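ABC transporter, substrate binding protein (Agrobacterium tumefaciens, PDB 3C9H) probably captures a solute in the periplasm and delivers it to a membrane ABC transporter, and binds a magnesium ion. Local coordinates at residues 187-198 and 255-263. Sequence-based numbering, arbitrary orientation.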
ATOM      1  N   PHE A 187       6.890  -5.141   1.908  1.00 22.00           N
ATOM      2  CA  PHE A 187       7.858  -4.290   2.565  1.00 22.27           C
ATOM      3  C   PHE A 187       8.968  -5.157   3.187  1.00 23.21           C
ATOM      4  O   PHE A 187      10.138  -4.816   3.072  1.00 23.37           O
ATOM      5  CB  PHE A 187       7.223  -3.390   3.641  1.00 21.20           C
ATOM      6  CG  PHE A 187       6.311  -2.276   3.114  1.00 20.48           C
ATOM      7  CD1 PHE A 187       6.523  -1.659   1.866  1.00 20.25           C
ATOM      8  CD2 PHE A 187       5.297  -1.785   3.929  1.00 21.42           C
ATOM      9  CE1 PHE A 187       5.684  -0.621   1.432  1.00 22.14           C
ATOM     10  CE2 PHE A 187       4.461  -0.746   3.517  1.00 19.51           C
ATOM     11  CZ  PHE A 187       4.655  -0.161   2.266  1.00 21.07           C
ATOM     12  N   MET A 188       8.610  -6.250   3.860  1.00 24.67           N
ATOM     13  CA  MET A 188       9.631  -7.147   4.442  1.00 25.08           C
ATOM     14  C   MET A 188      10.541  -7.714   3.354  1.00 25.71           C
ATOM     15  O   MET A 188      11.760  -7.775   3.514  1.00 25.81           O
ATOM     16  CB  MET A 188       8.983  -8.288   5.234  1.00 25.79           C
ATOM     17  CG  MET A 188       9.972  -9.364   5.795  1.00 27.91           C
ATOM     18  SD  MET A 188      11.065  -8.683   7.044  1.00 37.20           S
ATOM     19  CE  MET A 188      10.227  -7.180   7.635  1.00 34.24           C
ATOM     20  N   SER A 189       9.968  -8.109   2.228  1.00 26.15           N
ATOM     21  CA  SER A 189      10.784  -8.707   1.165  1.00 26.51           C
ATOM     22  C   SER A 189      11.769  -7.666   0.585  1.00 27.13           C
ATOM     23  O   SER A 189      12.931  -8.001   0.259  1.00 26.82           O
ATOM     24  CB  SER A 189       9.901  -9.372   0.102  1.00 26.44           C
ATOM     25  OG  SER A 189       9.336  -8.425  -0.798  1.00 28.98           O
ATOM     26  N   ARG A 190      11.338  -6.398   0.537  1.00 26.87           N
ATOM     27  CA  ARG A 190      12.213  -5.316   0.111  1.00 27.98           C
ATOM     28  C   ARG A 190      13.276  -4.959   1.167  1.00 28.35           C
ATOM     29  O   ARG A 190      14.419  -4.688   0.817  1.00 27.41           O
ATOM     30  CB  ARG A 190      11.408  -4.074  -0.270  1.00 27.93           C
ATOM     31  CG  ARG A 190      10.332  -4.293  -1.325  1.00 30.17           C
ATOM     32  CD  ARG A 190      10.859  -4.976  -2.573  1.00 35.94           C
ATOM     33  NE  ARG A 190      11.626  -4.064  -3.418  1.00 38.17           N
ATOM     34  CZ  ARG A 190      12.261  -4.438  -4.531  1.00 42.01           C
ATOM     35  NH1 ARG A 190      12.236  -5.712  -4.929  1.00 42.84           N
ATOM     36  NH2 ARG A 190      12.920  -3.535  -5.259  1.00 41.05           N
ATOM     37  N   ASP A 191      12.885  -4.925   2.442  1.00 29.43           N
ATOM     38  CA  ASP A 191      13.841  -4.738   3.540  1.00 30.68           C
ATOM     39  C   ASP A 191      14.992  -5.765   3.445  1.00 31.97           C
ATOM     40  O   ASP A 191      16.158  -5.423   3.559  1.00 30.56           O
ATOM     41  CB  ASP A 191      13.146  -4.915   4.891  1.00 30.50           C
ATOM     42  CG  ASP A 191      12.359  -3.702   5.332  1.00 30.44           C
ATOM     43  OD1 ASP A 191      12.598  -2.584   4.822  1.00 30.70           O
ATOM     44  OD2 ASP A 191      11.513  -3.863   6.238  1.00 30.62           O
ATOM     45  N   GLN A 192      14.638  -7.028   3.255  1.00 34.36           N
ATOM     46  CA  GLN A 192      15.626  -8.090   3.075  1.00 36.20           C
ATOM     47  C   GLN A 192      16.610  -7.821   1.924  1.00 37.59           C
ATOM     48  O   GLN A 192      17.783  -8.172   2.039  1.00 37.78           O
ATOM     49  CB  GLN A 192      14.933  -9.427   2.853  1.00 36.19           C
ATOM     50  CG  GLN A 192      15.869 -10.609   3.149  1.00 36.70           C
ATOM     51  CD  GLN A 192      15.250 -11.938   2.826  1.00 37.42           C
ATOM     52  OE1 GLN A 192      14.522 -12.061   1.846  1.00 41.07           O
ATOM     53  NE2 GLN A 192      15.530 -12.949   3.656  1.00 40.55           N
ATOM     54  N   GLU A 193      16.140  -7.201   0.836  1.00 39.23           N
ATOM     55  CA  GLU A 193      17.010  -6.852  -0.315  1.00 41.49           C
ATOM     56  C   GLU A 193      17.920  -5.623  -0.085  1.00 42.46           C
ATOM     57  O   GLU A 193      18.984  -5.530  -0.694  1.00 42.69           O
ATOM     58  CB  GLU A 193      16.176  -6.675  -1.608  1.00 41.26           C
ATOM     59  CG  GLU A 193      15.956  -7.990  -2.367  1.00 43.74           C
ATOM     60  CD  GLU A 193      14.729  -7.999  -3.316  1.00 45.10           C
ATOM     61  OE1 GLU A 193      14.259  -6.905  -3.720  1.00 48.19           O
ATOM     62  OE2 GLU A 193      14.242  -9.123  -3.661  1.00 49.91           O
ATOM     63  N   GLN A 194      17.514  -4.678   0.767  1.00 43.65           N
ATOM     64  CA  GLN A 194      18.390  -3.538   1.117  1.00 44.55           C
ATOM     65  C   GLN A 194      19.332  -3.934   2.214  1.00 46.03           C
ATOM     66  O   GLN A 194      20.543  -3.867   2.082  1.00 46.54           O
ATOM     67  CB  GLN A 194      17.614  -2.334   1.670  1.00 44.89           C
ATOM     68  CG  GLN A 194      16.387  -1.981   0.949  1.00 45.24           C
ATOM     69  CD  GLN A 194      16.622  -1.889  -0.511  1.00 47.01           C
ATOM     70  OE1 GLN A 194      17.590  -1.262  -0.954  1.00 46.19           O
ATOM     71  NE2 GLN A 194      15.748  -2.520  -1.288  1.00 48.06           N
ATOM     72  N   PHE A 195      18.713  -4.363   3.303  1.00 47.64           N
ATOM     73  CA  PHE A 195      19.293  -4.413   4.624  1.00 48.39           C
ATOM     74  C   PHE A 195      19.614  -5.870   4.882  1.00 48.56           C
ATOM     75  O   PHE A 195      18.710  -6.685   5.108  1.00 48.08           O
ATOM     76  CB  PHE A 195      18.244  -3.900   5.628  1.00 49.41           C
ATOM     77  CG  PHE A 195      18.794  -3.082   6.758  1.00 49.95           C
ATOM     78  CD1 PHE A 195      18.548  -3.454   8.078  1.00 50.64           C
ATOM     79  CD2 PHE A 195      19.516  -1.911   6.513  1.00 51.43           C
ATOM     80  CE1 PHE A 195      19.025  -2.699   9.131  1.00 50.50           C
ATOM     81  CE2 PHE A 195      19.994  -1.132   7.565  1.00 50.79           C
ATOM     82  CZ  PHE A 195      19.753  -1.535   8.879  1.00 51.23           C
ATOM     83  N   GLY A 196      20.906  -6.202   4.821  1.00 48.66           N
ATOM     84  CA  GLY A 196      21.351  -7.574   5.041  1.00 48.02           C
ATOM     85  C   GLY A 196      20.922  -8.037   6.417  1.00 47.81           C
ATOM     86  O   GLY A 196      20.319  -9.114   6.565  1.00 48.25           O
ATOM     87  N   ASP A 197      21.201  -7.195   7.417  1.00 46.97           N
ATOM     88  CA  ASP A 197      20.864  -7.484   8.812  1.00 45.41           C
ATOM     89  C   ASP A 197      19.472  -6.963   9.232  1.00 43.91           C
ATOM     90  O   ASP A 197      19.299  -6.432  10.343  1.00 42.72           O
ATOM     91  CB  ASP A 197      21.953  -6.912   9.731  1.00 46.22           C
ATOM     92  CG  ASP A 197      21.955  -7.550  11.107  1.00 48.03           C
ATOM     93  OD1 ASP A 197      21.544  -8.725  11.213  1.00 52.74           O
ATOM     94  OD2 ASP A 197      22.361  -6.882  12.086  1.00 52.86           O
ATOM     95  N   ILE A 198      18.473  -7.133   8.362  1.00 41.56           N
ATOM     96  CA  ILE A 198      17.092  -6.861   8.760  1.00 40.32           C
ATOM     97  C   ILE A 198      16.664  -7.797   9.880  1.00 39.16           C
ATOM     98  O   ILE A 198      15.789  -7.463  10.682  1.00 37.73           O
ATOM     99  CB  ILE A 198      16.075  -6.986   7.563  1.00 39.95           C
ATOM    100  CG1 ILE A 198      14.681  -6.490   7.974  1.00 38.54           C
ATOM    101  CG2 ILE A 198      15.972  -8.414   7.069  1.00 39.15           C
ATOM    102  CD1 ILE A 198      14.648  -5.078   8.530  1.00 37.65           C
ATOM    103  N   LYS A 255      15.982   7.345   7.612  1.00 30.81           N
ATOM    104  CA  LYS A 255      17.096   8.021   6.957  1.00 31.45           C
ATOM    105  C   LYS A 255      18.130   7.079   6.373  1.00 30.94           C
ATOM    106  O   LYS A 255      18.837   7.468   5.447  1.00 32.20           O
ATOM    107  CB  LYS A 255      17.770   8.988   7.927  1.00 32.25           C
ATOM    108  CG  LYS A 255      16.894  10.158   8.335  1.00 32.82           C
ATOM    109  CD  LYS A 255      17.585  10.918   9.427  1.00 33.92           C
ATOM    110  CE  LYS A 255      16.800  12.123   9.924  1.00 35.38           C
ATOM    111  NZ  LYS A 255      17.545  12.719  11.090  1.00 37.51           N
ATOM    112  N   ASP A 256      18.241   5.866   6.923  1.00 30.27           N
ATOM    113  CA  ASP A 256      19.083   4.809   6.327  1.00 29.41           C
ATOM    114  C   ASP A 256      18.545   4.361   4.941  1.00 28.97           C
ATOM    115  O   ASP A 256      19.268   4.357   3.954  1.00 29.23           O
ATOM    116  CB  ASP A 256      19.294   3.622   7.290  1.00 29.69           C
ATOM    117  CG  ASP A 256      17.993   3.100   7.931  1.00 30.89           C
ATOM    118  OD1 ASP A 256      16.921   3.730   7.812  1.00 31.74           O
ATOM    119  OD2 ASP A 256      18.059   2.049   8.599  1.00 32.94           O
ATOM    120  N   TYR A 257      17.270   4.015   4.857  1.00 27.33           N
ATOM    121  CA  TYR A 257      16.624   3.859   3.559  1.00 26.81           C
ATOM    122  C   TYR A 257      15.113   3.854   3.767  1.00 26.05           C
ATOM    123  O   TYR A 257      14.628   3.530   4.858  1.00 24.30           O
ATOM    124  CB  TYR A 257      17.063   2.568   2.849  1.00 26.93           C
ATOM    125  CG  TYR A 257      16.629   1.309   3.555  1.00 27.16           C
ATOM    126  CD1 TYR A 257      15.390   0.733   3.311  1.00 26.95           C
ATOM    127  CD2 TYR A 257      17.467   0.689   4.474  1.00 27.03           C
ATOM    128  CE1 TYR A 257      14.993  -0.427   3.988  1.00 27.15           C
ATOM    129  CE2 TYR A 257      17.089  -0.447   5.123  1.00 27.52           C
ATOM    130  CZ  TYR A 257      15.866  -1.015   4.883  1.00 28.32           C
ATOM    131  OH  TYR A 257      15.536  -2.173   5.570  1.00 28.60           O
ATOM    132  N   THR A 258      14.379   4.203   2.719  1.00 24.98           N
ATOM    133  CA  THR A 258      12.924   4.215   2.797  1.00 24.98           C
ATOM    134  C   THR A 258      12.375   3.412   1.621  1.00 24.32           C
ATOM    135  O   THR A 258      12.564   3.789   0.465  1.00 24.53           O
ATOM    136  CB  THR A 258      12.302   5.662   2.796  1.00 25.01           C
ATOM    137  OG1 THR A 258      12.689   6.388   3.974  1.00 27.75           O
ATOM    138  CG2 THR A 258      10.773   5.594   2.797  1.00 24.42           C
ATOM    139  N   VAL A 259      11.728   2.291   1.920  1.00 23.16           N
ATOM    140  CA  VAL A 259      11.065   1.512   0.897  1.00 22.68           C
ATOM    141  C   VAL A 259       9.822   2.258   0.402  1.00 22.46           C
ATOM    142  O   VAL A 259       9.090   2.868   1.198  1.00 21.24           O
ATOM    143  CB  VAL A 259      10.700   0.112   1.392  1.00 22.63           C
ATOM    144  CG1 VAL A 259       9.846  -0.602   0.309  1.00 22.91           C
ATOM    145  CG2 VAL A 259      11.992  -0.699   1.716  1.00 21.38           C
ATOM    146  N   VAL A 260       9.604   2.228  -0.919  1.00 22.15           N
ATOM    147  CA  VAL A 260       8.458   2.898  -1.537  1.00 22.56           C
ATOM    148  C   VAL A 260       7.662   1.890  -2.372  1.00 23.30           C
ATOM    149  O   VAL A 260       8.220   1.121  -3.202  1.00 24.50           O
ATOM    150  CB  VAL A 260       8.872   4.090  -2.403  1.00 22.34           C
ATOM    151  CG1 VAL A 260       7.638   4.768  -3.055  1.00 23.64           C
ATOM    152  CG2 VAL A 260       9.631   5.078  -1.573  1.00 24.10           C
ATOM    153  N   MET A 261       6.358   1.892  -2.164  1.00 22.28           N
ATOM    154  CA  MET A 261       5.495   1.044  -2.978  1.00 22.44           C
ATOM    155  C   MET A 261       4.630   1.915  -3.836  1.00 21.49           C
ATOM    156  O   MET A 261       4.531   3.124  -3.625  1.00 20.71           O
ATOM    157  CB  MET A 261       4.626   0.107  -2.121  1.00 22.80           C
ATOM    158  CG  MET A 261       3.467   0.758  -1.364  1.00 22.23           C
ATOM    159  SD  MET A 261       1.905   1.192  -2.232  1.00 15.53           S
ATOM    160  CE  MET A 261       1.802  -0.232  -3.257  1.00 33.80           C
ATOM    161  N   SER A 262       3.974   1.274  -4.789  1.00 21.08           N
ATOM    162  CA  SER A 262       3.069   1.969  -5.686  1.00 20.52           C
ATOM    163  C   SER A 262       1.837   1.105  -5.805  1.00 20.52           C
ATOM    164  O   SER A 262       1.970  -0.075  -6.099  1.00 21.74           O
ATOM    165  CB  SER A 262       3.710   2.104  -7.062  1.00 20.89           C
ATOM    166  OG  SER A 262       4.872   2.920  -7.052  1.00 23.12           O
ATOM    167  N   ARG A 263       0.641   1.664  -5.590  1.00 19.36           N
ATOM    168  CA  ARG A 263      -0.589   0.896  -5.773  1.00 18.47           C
ATOM    169  C   ARG A 263      -0.736   0.544  -7.261  1.00 18.20           C
ATOM    170  O   ARG A 263      -0.544   1.394  -8.146  1.00 19.07           O
ATOM    171  CB  ARG A 263      -1.808   1.701  -5.305  1.00 18.83           C
ATOM    172  CG  ARG A 263      -1.834   1.892  -3.817  1.00 18.76           C
ATOM    173  CD  ARG A 263      -2.968   2.760  -3.346  1.00 18.76           C
ATOM    174  NE  ARG A 263      -2.620   3.171  -2.002  1.00 19.80           N
ATOM    175  CZ  ARG A 263      -2.915   2.503  -0.900  1.00 20.65           C
ATOM    176  NH1 ARG A 263      -3.711   1.439  -0.912  1.00 19.75           N
ATOM    177  NH2 ARG A 263      -2.434   2.954   0.246  1.00 21.38           N
TER
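Tyr257 meets the last turn of helix 187-194 with its hydroxyl, one ring face and its ring edge. OH donates to Asp191 OD1 over 3.1 Å, reaching it from above the carboxylate plane. The other oxygen of that buried carboxylate, OD2, is hydrogen-bonded to Tyr232, so both oxygens have a tyrosine partner. Gln194 lies over one face of the Tyr257 ring in a CH-pi contact, its CB 3.8 Å from the ring centroid and almost on the normal. From there its chain bends back, and NE2 makes a weak hydrogen bond to Arg190 O. Phe195, where the chain leaves the helix, sets its ring obliquely beside Tyr257, with centroids 5.3 Å apart and planes at 51°. Arg155 makes a cation-pi contact with Tyr257 and a salt bridge with Asp256.

Val259, Phe187 and Met261 make the apolar part. Both methyls of Val259 flank Arg190 CB; CG1 also lies 3.8 Å from Phe187 CD1, and CG2 also faces Asp191 OD1. With CG beside the backbone N (chi1 -69°), the Phe187 ring slants across to Met261, its CE1 3.8 Å from Met261 CB.

The axes of helix 187-194 and strand 258-261 come within 9.2 Å, their N-to-C directions 137° apart. As part of the periplasmic binding protein fold, the helix packs against strand 230-235 and helix 338-353, while backbone hydrogen bonds tie Val259 to Ala137 of strand 135-142, and Thr258 and Val260 to Arg324 of strand 323-325.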